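Local coordinates for protein 3-ketosteroid-delta4-5alpha-dehydrogenase (Rhodococcus jostii, PDB 4AT2) that introduces the 4,5 double bond into 5alpha-3-ketosteroids with the help of bound FAD, a step of bacterial steroid catabolism, at residues A47-A52 and V67-R72; I87-G92 and E134-L139; D103-M108 and Y128-V133; Y221-Q226 and A241-K246. One frame throughout, in Å; residues are numbered along the deposited sequence.

Contact 1. Residues A47-A52 and V67-R72; sequences AGYGIA and VLVLER. With FAD (flavin-adenine dinucleotide), chain D.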
# COMPACT_ATOMS: atom_id res chain seq x y z
N ALA A 47 -8.72 -26.13 6.16
CA ALA A 47 -7.55 -26.17 5.28
C ALA A 47 -6.37 -25.47 5.96
O ALA A 47 -6.37 -24.25 6.14
CB ALA A 47 -7.88 -25.51 3.95
N GLY A 48 -5.36 -26.26 6.35
CA GLY A 48 -4.17 -25.70 7.00
C GLY A 48 -4.11 -25.98 8.49
O GLY A 48 -5.02 -25.62 9.24
N TYR A 49 -3.03 -26.64 8.92
CA TYR A 49 -2.90 -27.06 10.31
C TYR A 49 -1.86 -26.22 11.06
O TYR A 49 -0.90 -26.75 11.64
CB TYR A 49 -2.53 -28.55 10.37
CG TYR A 49 -2.96 -29.29 11.61
CD1 TYR A 49 -3.30 -28.62 12.79
CD2 TYR A 49 -3.00 -30.69 11.62
CE1 TYR A 49 -3.69 -29.31 13.93
CE2 TYR A 49 -3.38 -31.39 12.75
CZ TYR A 49 -3.73 -30.70 13.90
OH TYR A 49 -4.10 -31.39 15.02
N GLY A 50 -2.05 -24.90 11.03
CA GLY A 50 -1.24 -23.97 11.82
C GLY A 50 -2.09 -23.42 12.94
O GLY A 50 -3.03 -24.07 13.38
N ILE A 51 -1.80 -22.21 13.40
CA ILE A 51 -2.50 -21.67 14.57
C ILE A 51 -3.99 -21.45 14.34
O ILE A 51 -4.82 -21.83 15.17
CB ILE A 51 -1.84 -20.39 15.16
CG1 ILE A 51 -2.54 -19.96 16.45
CG2 ILE A 51 -1.85 -19.24 14.16
CD1 ILE A 51 -2.51 -21.05 17.51
N ALA A 52 -4.34 -20.86 13.20
CA ALA A 52 -5.73 -20.56 12.89
C ALA A 52 -6.50 -21.86 12.75
O ALA A 52 -7.61 -21.99 13.26
CB ALA A 52 -5.83 -19.74 11.62
N VAL A 67 -14.85 -32.92 12.51
CA VAL A 67 -13.83 -32.01 11.97
C VAL A 67 -12.69 -32.74 11.26
O VAL A 67 -12.12 -33.69 11.81
CB VAL A 67 -13.20 -31.14 13.09
CG1 VAL A 67 -12.23 -30.12 12.51
CG2 VAL A 67 -14.28 -30.42 13.87
N LEU A 68 -12.37 -32.29 10.05
CA LEU A 68 -11.23 -32.81 9.31
C LEU A 68 -10.30 -31.68 8.89
O LEU A 68 -10.71 -30.76 8.20
CB LEU A 68 -11.71 -33.60 8.07
CG LEU A 68 -10.65 -34.11 7.08
CD1 LEU A 68 -9.68 -35.07 7.76
CD2 LEU A 68 -11.33 -34.77 5.88
N VAL A 69 -9.04 -31.77 9.32
CA VAL A 69 -8.02 -30.80 8.95
C VAL A 69 -7.24 -31.36 7.76
O VAL A 69 -6.86 -32.52 7.77
CB VAL A 69 -7.04 -30.52 10.12
CG1 VAL A 69 -6.01 -29.46 9.73
CG2 VAL A 69 -7.81 -30.03 11.34
N LEU A 70 -7.03 -30.52 6.75
CA LEU A 70 -6.27 -30.90 5.57
C LEU A 70 -4.96 -30.12 5.56
O LEU A 70 -4.96 -28.88 5.51
CB LEU A 70 -7.07 -30.58 4.31
CG LEU A 70 -8.51 -31.09 4.23
CD1 LEU A 70 -9.13 -30.54 2.97
CD2 LEU A 70 -8.55 -32.61 4.22
N GLU A 71 -3.83 -30.82 5.64
CA GLU A 71 -2.54 -30.16 5.76
C GLU A 71 -1.65 -30.53 4.59
O GLU A 71 -1.50 -31.72 4.27
CB GLU A 71 -1.87 -30.54 7.10
CG GLU A 71 -0.39 -30.20 7.22
CD GLU A 71 -0.07 -28.74 6.96
OE1 GLU A 71 -0.87 -27.86 7.36
OE2 GLU A 71 0.99 -28.47 6.35
N ARG A 72 -1.05 -29.52 3.96
CA ARG A 72 -0.26 -29.71 2.74
C ARG A 72 1.05 -30.46 2.96
O ARG A 72 1.47 -31.27 2.12
CB ARG A 72 0.01 -28.34 2.11
CG ARG A 72 0.96 -28.33 0.93
CD ARG A 72 1.01 -26.92 0.38
NE ARG A 72 1.88 -26.80 -0.78
CZ ARG A 72 2.01 -25.69 -1.50
NH1 ARG A 72 1.32 -24.60 -1.17
NH2 ARG A 72 2.83 -25.67 -2.54
PA FAD D . 0.64 -21.28 9.47
O1A FAD D . 0.89 -21.40 10.92
O2A FAD D . 1.79 -21.21 8.56
O5B FAD D . -0.30 -22.50 9.03
C5B FAD D . -0.76 -22.63 7.69
C4B FAD D . -0.76 -24.12 7.31
O4B FAD D . -1.39 -24.18 6.01
C3B FAD D . 0.69 -24.62 7.13
O3B FAD D . 0.88 -25.82 7.91
C2B FAD D . 0.80 -24.87 5.62
O2B FAD D . 1.68 -26.00 5.36
C1B FAD D . -0.65 -25.19 5.24
N9A FAD D . -0.96 -24.95 3.82
C8A FAD D . -0.47 -24.02 2.99
N7A FAD D . -1.05 -24.18 1.80
C5A FAD D . -1.92 -25.20 1.88
C6A FAD D . -2.77 -25.79 1.01
N6A FAD D . -2.84 -25.33 -0.24
N1A FAD D . -3.55 -26.83 1.36
C2A FAD D . -3.50 -27.32 2.66
N3A FAD D . -2.63 -26.71 3.55
C4A FAD D . -1.86 -25.67 3.14
N1 FAD D . 3.87 -13.88 14.67
C2 FAD D . 3.44 -13.64 15.96
O2 FAD D . 2.31 -13.21 16.14
N3 FAD D . 4.29 -13.89 17.05
C4 FAD D . 5.59 -14.34 16.83
O4 FAD D . 6.32 -14.54 17.81
C4X FAD D . 6.03 -14.58 15.52
N5 FAD D . 7.29 -15.00 15.27
C5X FAD D . 7.76 -15.00 14.01
C6 FAD D . 9.12 -15.18 13.76
C7 FAD D . 9.61 -15.20 12.45
C7M FAD D . 10.99 -15.39 12.26
C8 FAD D . 8.73 -15.01 11.37
C8M FAD D . 9.15 -15.02 10.02
C9 FAD D . 7.36 -14.84 11.62
C9A FAD D . 6.88 -14.81 12.94
N10 FAD D . 5.56 -14.61 13.19
C10 FAD D . 5.17 -14.35 14.45
C1' FAD D . 4.51 -14.74 12.15
C2' FAD D . 3.72 -16.04 12.37
O2' FAD D . 4.68 -17.09 12.46
C3' FAD D . 2.76 -16.31 11.21
O3' FAD D . 2.21 -15.09 10.66
C4' FAD D . 1.62 -17.23 11.68
O4' FAD D . 2.20 -18.42 12.21
C5' FAD D . 0.69 -17.58 10.51
O5' FAD D . -0.40 -18.37 11.02
P FAD D . -1.36 -19.18 10.01
O1P FAD D . -1.99 -18.25 9.06
O2P FAD D . -2.20 -20.10 10.83
O3P FAD D . -0.27 -19.97 9.09
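Tyr49 and Val69 cross at about a right angle, with the CG1 methyl of Val69 set against the root of the tyrosine side chain, 3.6 Å from Tyr49 CG. Beside this apolar pair lies Glu71, where the bend at chi2 (56°) turns the carboxylate back toward the turn after strand 45-47. There Glu71 OE1 receives Tyr49 N at 2.9 Å, nearly in line with its C-O bond. Glu71 OE1 also accepts from the FAD ribose hydroxyl O3B at 2.7 Å, while Glu71 OE2 accepts from O2B, also at 2.7 Å, and is bonded to Thr73 as well. Replacing Glu71 by an alanine takes the carboxylate away and would probably leave both ribose hydroxyls and the Tyr49 amide without this acceptor. This is the classical dinucleotide-binding plan: a glycine-rich turn after the first strand and an acid at the end of the second. Gly48 N bonds to Leu70 O (2.8 Å), and a side chain on Gly48 would run into the ribose O4B. Gly50, the N-cap of helix 51-62, would likewise strike O5B; two residues on, already in the helix, Ala52 N points almost straight at O2P of FAD, a longer bond of 3.3 Å. Ala47 and Leu70 pair as parallel bridge partners in the five-stranded sheet, where strand 67-70 lies between strands 45-47 and 218-220. Helix 51-62 lies against Val69 and Tyr49, helix 202-214 adds Val209 to the tyrosine, and Val225 of strand 223-230 packs on Ala47 and Leu70.

Contact 2. Residues I87-G92 and E134-L139; sequences IYLGGG and EHYNWL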
# COMPACT_ATOMS: atom_id res chain seq x y z
N ILE A 87 2.16 -13.71 21.58
CA ILE A 87 0.72 -13.66 21.34
C ILE A 87 0.27 -12.33 21.93
O ILE A 87 0.47 -12.08 23.12
CB ILE A 87 -0.02 -14.83 22.03
CG1 ILE A 87 0.70 -16.17 21.80
CG2 ILE A 87 -1.47 -14.90 21.54
CD1 ILE A 87 0.12 -17.33 22.60
N TYR A 88 -0.28 -11.46 21.08
CA TYR A 88 -0.61 -10.09 21.46
C TYR A 88 -1.93 -10.05 22.24
O TYR A 88 -3.00 -10.08 21.66
CB TYR A 88 -0.65 -9.16 20.23
CG TYR A 88 -0.55 -7.71 20.64
CD1 TYR A 88 0.70 -7.11 20.78
CD2 TYR A 88 -1.70 -6.97 20.94
CE1 TYR A 88 0.81 -5.79 21.19
CE2 TYR A 88 -1.60 -5.64 21.35
CZ TYR A 88 -0.35 -5.07 21.49
OH TYR A 88 -0.23 -3.77 21.92
N LEU A 89 -1.83 -9.98 23.57
CA LEU A 89 -3.01 -10.06 24.43
C LEU A 89 -2.94 -9.00 25.51
O LEU A 89 -1.86 -8.57 25.88
CB LEU A 89 -3.09 -11.45 25.07
CG LEU A 89 -3.11 -12.64 24.11
CD1 LEU A 89 -2.96 -13.92 24.90
CD2 LEU A 89 -4.40 -12.67 23.28
N GLY A 90 -4.10 -8.58 26.02
CA GLY A 90 -4.10 -7.54 27.04
C GLY A 90 -5.48 -7.28 27.58
O GLY A 90 -6.36 -8.15 27.51
N GLY A 91 -5.64 -6.08 28.14
CA GLY A 91 -6.88 -5.67 28.78
C GLY A 91 -7.01 -6.10 30.22
O GLY A 91 -8.10 -6.02 30.81
N GLY A 92 -5.91 -6.59 30.79
CA GLY A 92 -5.88 -7.07 32.17
C GLY A 92 -5.82 -8.58 32.32
O GLY A 92 -6.59 -9.16 33.08
N GLU A 134 -10.47 -13.21 28.06
CA GLU A 134 -11.12 -14.52 27.88
C GLU A 134 -10.26 -15.43 27.01
O GLU A 134 -10.13 -16.63 27.29
CB GLU A 134 -12.53 -14.36 27.27
CG GLU A 134 -13.36 -15.65 27.22
CD GLU A 134 -13.00 -16.58 26.06
OE1 GLU A 134 -12.35 -16.12 25.10
OE2 GLU A 134 -13.37 -17.78 26.10
N HIS A 135 -9.66 -14.86 25.97
CA HIS A 135 -8.84 -15.64 25.06
C HIS A 135 -7.57 -16.13 25.70
O HIS A 135 -7.18 -17.29 25.50
CB HIS A 135 -8.59 -14.86 23.78
CG HIS A 135 -7.89 -15.66 22.70
ND1 HIS A 135 -8.39 -16.81 22.22
CD2 HIS A 135 -6.71 -15.42 22.03
CE1 HIS A 135 -7.55 -17.31 21.28
NE2 HIS A 135 -6.52 -16.45 21.17
N TYR A 136 -6.93 -15.29 26.52
CA TYR A 136 -5.75 -15.72 27.28
C TYR A 136 -6.13 -16.92 28.15
O TYR A 136 -5.42 -17.92 28.17
CB TYR A 136 -5.21 -14.60 28.17
CG TYR A 136 -4.08 -15.06 29.08
CD1 TYR A 136 -2.77 -15.15 28.60
CD2 TYR A 136 -4.33 -15.45 30.39
CE1 TYR A 136 -1.73 -15.59 29.42
CE2 TYR A 136 -3.31 -15.90 31.22
CZ TYR A 136 -2.01 -15.96 30.74
OH TYR A 136 -0.99 -16.41 31.56
N ASN A 137 -7.23 -16.79 28.87
CA ASN A 137 -7.72 -17.85 29.75
C ASN A 137 -8.06 -19.13 29.00
O ASN A 137 -7.81 -20.23 29.48
CB ASN A 137 -8.92 -17.34 30.56
CG ASN A 137 -8.53 -16.27 31.56
OD1 ASN A 137 -7.38 -16.21 31.99
ND2 ASN A 137 -9.49 -15.41 31.92
N TRP A 138 -8.61 -18.97 27.80
CA TRP A 138 -8.93 -20.08 26.92
C TRP A 138 -7.68 -20.83 26.52
O TRP A 138 -7.66 -22.07 26.56
CB TRP A 138 -9.67 -19.53 25.70
CG TRP A 138 -10.22 -20.58 24.77
CD1 TRP A 138 -11.49 -21.14 24.77
CD2 TRP A 138 -9.52 -21.20 23.65
NE1 TRP A 138 -11.62 -22.05 23.75
CE2 TRP A 138 -10.47 -22.13 23.05
CE3 TRP A 138 -8.25 -21.08 23.10
CZ2 TRP A 138 -10.14 -22.90 21.94
CZ3 TRP A 138 -7.92 -21.87 21.98
CH2 TRP A 138 -8.85 -22.74 21.42
N LEU A 139 -6.62 -20.11 26.18
CA LEU A 139 -5.33 -20.74 25.84
C LEU A 139 -4.75 -21.50 27.03
O LEU A 139 -4.28 -22.64 26.89
CB LEU A 139 -4.33 -19.69 25.35
CG LEU A 139 -4.72 -19.03 24.03
CD1 LEU A 139 -3.84 -17.78 23.78
CD2 LEU A 139 -4.63 -20.02 22.87
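Ile87 and Leu139 reach toward each other tip to tip, their CD1 methyls 4.2 Å apart. The isoleucine sends CG1 anti to its carbonyl carbon (chi1 -46°) and then runs on extended, which carries CD1 out to the helix. Tyr88, next along, turns elsewhere. Leu89 carries most of the contact, facing the helix with its two methyls on different partners. Its CD2 lies in the plane of the imidazole at the ring edge, 3.8 Å from His135 CD2, while its CD1 meets the phenol edge in plane, 3.9 Å from Tyr136 CD1, and also lies 4.1 Å from Leu139 CD1. Strand 87-88 is an outer strand of a small antiparallel sheet, and the helix that it and the following loop meet, 132-141, offers residues i, i+1 and i+4. The histidine is fixed from several directions: Leu139 CG lies over one face, toward the rim, while His135 NE2 bonds to Ser496 and His135 ND1 to Arg500. The segment ends in three glycines, of which Gly91 bonds through its N to Asp103 OD2, in the residues just ahead of helix 105-115.

Contact 3. Residues D103-M108 and Y128-V133; sequences DSPENM and YCEGSV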
# COMPACT_ATOMS: atom_id res chain seq x y z
N ASP A 103 -3.94 -2.53 32.58
CA ASP A 103 -4.39 -2.45 31.20
C ASP A 103 -5.90 -2.66 31.17
O ASP A 103 -6.48 -3.17 32.14
CB ASP A 103 -3.69 -3.52 30.33
CG ASP A 103 -3.71 -3.19 28.85
OD1 ASP A 103 -3.94 -2.00 28.47
OD2 ASP A 103 -3.46 -4.13 28.05
N SER A 104 -6.51 -2.25 30.07
CA SER A 104 -7.95 -2.39 29.88
C SER A 104 -8.21 -2.57 28.39
O SER A 104 -7.37 -2.19 27.57
CB SER A 104 -8.68 -1.14 30.36
OG SER A 104 -8.35 -0.02 29.55
N PRO A 105 -9.37 -3.14 28.04
CA PRO A 105 -9.71 -3.24 26.62
C PRO A 105 -9.72 -1.89 25.91
O PRO A 105 -9.30 -1.82 24.76
CB PRO A 105 -11.10 -3.88 26.64
CG PRO A 105 -11.07 -4.73 27.87
CD PRO A 105 -10.33 -3.89 28.88
N GLU A 106 -10.16 -0.83 26.59
CA GLU A 106 -10.17 0.49 25.95
C GLU A 106 -8.76 1.01 25.69
O GLU A 106 -8.49 1.58 24.63
CB GLU A 106 -10.98 1.52 26.75
CG GLU A 106 -11.22 2.84 26.00
CD GLU A 106 -11.73 2.65 24.57
OE1 GLU A 106 -12.73 1.92 24.34
OE2 GLU A 106 -11.10 3.23 23.65
N ASN A 107 -7.87 0.80 26.66
CA ASN A 107 -6.48 1.23 26.51
C ASN A 107 -5.77 0.44 25.40
O ASN A 107 -5.05 1.01 24.57
CB ASN A 107 -5.74 1.08 27.84
CG ASN A 107 -4.38 1.73 27.81
OD1 ASN A 107 -4.25 2.91 27.46
ND2 ASN A 107 -3.35 0.96 28.15
N MET A 108 -6.01 -0.86 25.39
CA MET A 108 -5.47 -1.72 24.35
C MET A 108 -5.96 -1.29 22.96
O MET A 108 -5.17 -1.20 22.02
CB MET A 108 -5.85 -3.17 24.63
CG MET A 108 -5.21 -4.18 23.72
SD MET A 108 -5.69 -5.81 24.30
CE MET A 108 -5.14 -6.80 22.92
N TYR A 128 -11.50 -7.82 19.26
CA TYR A 128 -10.30 -8.51 19.71
C TYR A 128 -9.91 -8.07 21.13
O TYR A 128 -9.52 -8.90 21.96
CB TYR A 128 -9.17 -8.19 18.73
CG TYR A 128 -7.87 -8.93 18.96
CD1 TYR A 128 -7.70 -10.25 18.53
CD2 TYR A 128 -6.79 -8.29 19.58
CE1 TYR A 128 -6.50 -10.91 18.72
CE2 TYR A 128 -5.59 -8.95 19.78
CZ TYR A 128 -5.45 -10.25 19.35
OH TYR A 128 -4.26 -10.90 19.54
N CYS A 129 -10.03 -6.77 21.40
CA CYS A 129 -9.64 -6.25 22.71
C CYS A 129 -10.63 -6.65 23.80
O CYS A 129 -10.23 -7.02 24.92
CB CYS A 129 -9.50 -4.72 22.65
SG CYS A 129 -8.07 -4.23 21.68
N GLU A 130 -11.92 -6.57 23.50
CA GLU A 130 -12.93 -6.92 24.48
C GLU A 130 -12.89 -8.40 24.86
O GLU A 130 -13.26 -8.76 25.99
CB GLU A 130 -14.33 -6.52 23.99
CG GLU A 130 -14.54 -5.02 23.88
CD GLU A 130 -14.45 -4.26 25.21
OE1 GLU A 130 -14.74 -4.83 26.29
OE2 GLU A 130 -14.09 -3.06 25.17
N GLY A 131 -12.43 -9.24 23.94
CA GLY A 131 -12.35 -10.68 24.20
C GLY A 131 -10.97 -11.19 24.61
O GLY A 131 -10.76 -12.40 24.72
N SER A 132 -10.02 -10.27 24.83
CA SER A 132 -8.61 -10.67 24.98
C SER A 132 -8.31 -11.47 26.25
O SER A 132 -7.63 -12.50 26.20
CB SER A 132 -7.68 -9.45 24.89
OG SER A 132 -6.35 -9.86 24.56
N VAL A 133 -8.81 -11.00 27.39
CA VAL A 133 -8.61 -11.73 28.65
C VAL A 133 -9.24 -13.12 28.59
O VAL A 133 -8.62 -14.10 28.99
CB VAL A 133 -9.10 -10.90 29.85
CG1 VAL A 133 -9.06 -11.70 31.16
CG2 VAL A 133 -8.26 -9.63 29.99
O HOH W 1 -12.12 -1.87 23.38
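The first turn of helix 105-115 docks where helix 122-130 gives way to helix 132-141, with Pro105 and Met108 set against Cys129. Met108 stretches out from its helix, CG anti to the backbone N (chi1 -173°) and the chain extended to the end. It passes alongside the cysteine, Met108 CG lying 3.5 Å from Cys129 SG. The terminal methyl then comes obliquely to the tyrosine ring, Met108 CE 3.8 Å from Tyr128 CE2, and lies 3.7 Å from Ser132 OG. With an alanine at Met108, the ring of Tyr128 and the flank of Ser132 would probably lose this apolar cover, and a gap would be likely to open beside Cys129. The hydroxyls of Tyr128 and Ser132 are held elsewhere, Tyr128 OH by Tyr88 O and Ser132 OG by Gly90 N. The docking helix opens with an N-cap: Ser104 OG accepts Asn107 N at 3.0 Å, and Asn107 ND2 reaches back to Asp103 OD1, which lies close to its amide plane. Across the interface Gly131 leaves the first helix and stands at the N-cap position of the next. At the outer margin Pro105 and Glu130 meet at about a right angle, with Pro105 CB 3.4 Å from Glu130 OE2. A water donates to Glu130 OE2 at 2.9 Å and, weakly, to Pro105 O, bridging carboxylate and helix backbone.

Contact 4. Residues Y221-Q226 and A241-K246; sequences YDMRVQ and AKQYGK. With FAD (flavin-adenine dinucleotide), chain D.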
# COMPACT_ATOMS: atom_id res chain seq x y z
N TYR A 221 -2.78 -35.56 5.69
CA TYR A 221 -1.54 -34.87 5.30
C TYR A 221 -1.26 -35.02 3.80
O TYR A 221 -1.98 -35.74 3.11
CB TYR A 221 -0.37 -35.37 6.17
CG TYR A 221 -0.55 -34.95 7.61
CD1 TYR A 221 -0.27 -33.65 8.02
CD2 TYR A 221 -1.04 -35.85 8.57
CE1 TYR A 221 -0.45 -33.25 9.33
CE2 TYR A 221 -1.22 -35.46 9.88
CZ TYR A 221 -0.93 -34.16 10.26
OH TYR A 221 -1.10 -33.74 11.56
N ASP A 222 -0.24 -34.32 3.32
CA ASP A 222 0.02 -34.19 1.88
C ASP A 222 -1.20 -33.69 1.11
O ASP A 222 -1.36 -34.00 -0.08
CB ASP A 222 0.54 -35.51 1.28
CG ASP A 222 1.28 -35.29 -0.04
OD1 ASP A 222 2.05 -34.32 -0.12
OD2 ASP A 222 1.08 -36.08 -0.98
N MET A 223 -2.06 -32.93 1.78
CA MET A 223 -3.28 -32.40 1.18
C MET A 223 -3.04 -31.00 0.69
O MET A 223 -3.09 -30.05 1.47
CB MET A 223 -4.39 -32.32 2.23
CG MET A 223 -5.18 -33.58 2.40
SD MET A 223 -6.42 -33.77 1.10
CE MET A 223 -7.26 -35.20 1.77
N ARG A 224 -2.75 -30.86 -0.61
CA ARG A 224 -2.62 -29.53 -1.18
C ARG A 224 -3.96 -29.06 -1.72
O ARG A 224 -4.36 -29.42 -2.82
CB ARG A 224 -1.55 -29.51 -2.27
CG ARG A 224 -1.24 -28.08 -2.73
CD ARG A 224 -0.20 -28.05 -3.83
NE ARG A 224 -0.69 -28.65 -5.07
CZ ARG A 224 0.05 -28.86 -6.15
NH1 ARG A 224 1.33 -28.51 -6.16
NH2 ARG A 224 -0.50 -29.41 -7.23
N VAL A 225 -4.67 -28.25 -0.94
CA VAL A 225 -5.98 -27.78 -1.37
C VAL A 225 -5.80 -26.87 -2.58
O VAL A 225 -4.90 -26.03 -2.58
CB VAL A 225 -6.74 -27.07 -0.22
CG1 VAL A 225 -8.09 -26.55 -0.69
CG2 VAL A 225 -6.92 -28.02 0.95
N GLN A 226 -6.66 -27.03 -3.59
CA GLN A 226 -6.51 -26.35 -4.87
C GLN A 226 -7.66 -25.41 -5.22
O GLN A 226 -7.44 -24.32 -5.75
CB GLN A 226 -6.38 -27.37 -6.00
CG GLN A 226 -5.08 -28.16 -6.00
CD GLN A 226 -5.17 -29.38 -6.89
OE1 GLN A 226 -4.20 -29.76 -7.55
NE2 GLN A 226 -6.34 -30.00 -6.92
N ALA A 241 -8.50 -31.14 -3.75
CA ALA A 241 -7.07 -31.10 -3.39
C ALA A 241 -6.27 -32.10 -4.21
O ALA A 241 -6.84 -33.00 -4.82
CB ALA A 241 -6.88 -31.37 -1.90
N LYS A 242 -4.96 -31.94 -4.21
CA LYS A 242 -4.07 -33.03 -4.63
C LYS A 242 -3.48 -33.70 -3.38
O LYS A 242 -2.93 -33.01 -2.51
CB LYS A 242 -2.96 -32.53 -5.56
CG LYS A 242 -2.07 -33.64 -6.13
CD LYS A 242 -0.94 -33.10 -7.00
CE LYS A 242 -0.10 -34.23 -7.59
NZ LYS A 242 1.03 -33.74 -8.41
N GLN A 243 -3.63 -35.02 -3.26
CA GLN A 243 -3.05 -35.76 -2.14
C GLN A 243 -2.42 -37.03 -2.66
O GLN A 243 -3.05 -37.75 -3.43
CB GLN A 243 -4.11 -36.11 -1.09
CG GLN A 243 -3.51 -36.69 0.20
CD GLN A 243 -4.51 -37.45 1.05
OE1 GLN A 243 -5.44 -38.09 0.54
NE2 GLN A 243 -4.31 -37.40 2.37
N TYR A 244 -1.20 -37.30 -2.21
CA TYR A 244 -0.45 -38.48 -2.64
C TYR A 244 -0.57 -38.67 -4.15
O TYR A 244 -0.87 -39.76 -4.64
CB TYR A 244 -0.90 -39.73 -1.85
CG TYR A 244 -0.74 -39.53 -0.36
CD1 TYR A 244 0.46 -39.07 0.17
CD2 TYR A 244 -1.80 -39.77 0.51
CE1 TYR A 244 0.62 -38.85 1.53
CE2 TYR A 244 -1.65 -39.56 1.88
CZ TYR A 244 -0.45 -39.10 2.38
OH TYR A 244 -0.28 -38.86 3.74
N GLY A 245 -0.33 -37.58 -4.87
CA GLY A 245 -0.22 -37.63 -6.33
C GLY A 245 -1.52 -37.61 -7.12
O GLY A 245 -1.48 -37.53 -8.35
N LYS A 246 -2.66 -37.70 -6.45
CA LYS A 246 -3.93 -37.75 -7.17
C LYS A 246 -4.93 -36.70 -6.69
O LYS A 246 -4.84 -36.20 -5.56
CB LYS A 246 -4.55 -39.16 -7.15
CG LYS A 246 -5.03 -39.66 -5.81
CD LYS A 246 -5.84 -40.94 -5.98
CE LYS A 246 -6.56 -41.30 -4.70
NZ LYS A 246 -5.61 -41.61 -3.60
PA FAD D . 0.64 -21.28 9.47
O1A FAD D . 0.89 -21.40 10.92
O2A FAD D . 1.79 -21.21 8.56
O5B FAD D . -0.30 -22.50 9.03
C5B FAD D . -0.76 -22.63 7.69
C4B FAD D . -0.76 -24.12 7.31
O4B FAD D . -1.39 -24.18 6.01
C3B FAD D . 0.69 -24.62 7.13
O3B FAD D . 0.88 -25.82 7.91
C2B FAD D . 0.80 -24.87 5.62
O2B FAD D . 1.68 -26.00 5.36
C1B FAD D . -0.65 -25.19 5.24
N9A FAD D . -0.96 -24.95 3.82
C8A FAD D . -0.47 -24.02 2.99
N7A FAD D . -1.05 -24.18 1.80
C5A FAD D . -1.92 -25.20 1.88
C6A FAD D . -2.77 -25.79 1.01
N6A FAD D . -2.84 -25.33 -0.24
N1A FAD D . -3.55 -26.83 1.36
C2A FAD D . -3.50 -27.32 2.66
N3A FAD D . -2.63 -26.71 3.55
C4A FAD D . -1.86 -25.67 3.14
N1 FAD D . 3.87 -13.88 14.67
C2 FAD D . 3.44 -13.64 15.96
O2 FAD D . 2.31 -13.21 16.14
N3 FAD D . 4.29 -13.89 17.05
C4 FAD D . 5.59 -14.34 16.83
O4 FAD D . 6.32 -14.54 17.81
C4X FAD D . 6.03 -14.58 15.52
N5 FAD D . 7.29 -15.00 15.27
C5X FAD D . 7.76 -15.00 14.01
C6 FAD D . 9.12 -15.18 13.76
C7 FAD D . 9.61 -15.20 12.45
C7M FAD D . 10.99 -15.39 12.26
C8 FAD D . 8.73 -15.01 11.37
C8M FAD D . 9.15 -15.02 10.02
C9 FAD D . 7.36 -14.84 11.62
C9A FAD D . 6.88 -14.81 12.94
N10 FAD D . 5.56 -14.61 13.19
C10 FAD D . 5.17 -14.35 14.45
C1' FAD D . 4.51 -14.74 12.15
C2' FAD D . 3.72 -16.04 12.37
O2' FAD D . 4.68 -17.09 12.46
C3' FAD D . 2.76 -16.31 11.21
O3' FAD D . 2.21 -15.09 10.66
C4' FAD D . 1.62 -17.23 11.68
O4' FAD D . 2.20 -18.42 12.21
C5' FAD D . 0.69 -17.58 10.51
O5' FAD D . -0.40 -18.37 11.02
P FAD D . -1.36 -19.18 10.01
O1P FAD D . -1.99 -18.25 9.06
O2P FAD D . -2.20 -20.10 10.83
O3P FAD D . -0.27 -19.97 9.09
O HOH W 2 -2.59 -38.45 5.66
O HOH W 3 0.82 -35.21 -3.99
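Asp222 OD2 is gripped by two donors: Tyr244 N at 2.9 Å, arriving on the anti side and 30° out of the carboxylate plane, and a water that also accepts from Gly245 N. The phenol ring of Tyr244 crosses beside the carboxylate at a slant, planes 36° apart, with Tyr244 CE1 3.4 Å from Asp222 CB. Next to it the extended chain of Gln243 directs NE2 at Tyr221 O (3.0 Å), the bond lying in the amide plane and in the carbonyl plane. Gln243 NE2 also reaches Glu220 OE1, and its OE1 meets Tyr40 OH, so the amide is fixed at both ends; Met223 CE rests 3.6 Å from Gln243 CD. These residues belong to the beta hairpin of strands 223-230 and 236-243, at the end away from its own turn, where a type I' turn from Gln243 to Lys246 leads into strand 246-252. Arg224 and Lys242 form the antiparallel hydrogen-bonded pair, N to O at 2.9 Å each way between them, and their side chains run alongside each other in the same direction. Met223 SD and Val225 CG2 both meet Ala241 CB on the other face. The backbone of Val225 reads the adenine edge of FAD: Val225 N donates to N1A at 2.9 Å, and N6A donates to Val225 O at 3.2 Å.

The four contacts fall into two pairs, one on FAD and one near its flavin end. In the first pair, centres about 13 Å apart, contact 1 holds the adenosine ribose and reaches the flavin-side phosphate, contact 4 the adenine edge, and a probable hydrogen bond from Met223 N to Glu71 O (2.8 Å) joins them. Contacts 2 and 3, centres about 9 Å apart, share helix 132-141 and are joined by Tyr128 OH and Tyr88 O at 2.6 Å. Neither touches the cofactor, but the side chain of Ile87 comes to about 6 Å from FAD and about 9 Å from the bound steroid. Contacts 3 and 4 are the farthest apart, about 40 Å between centres.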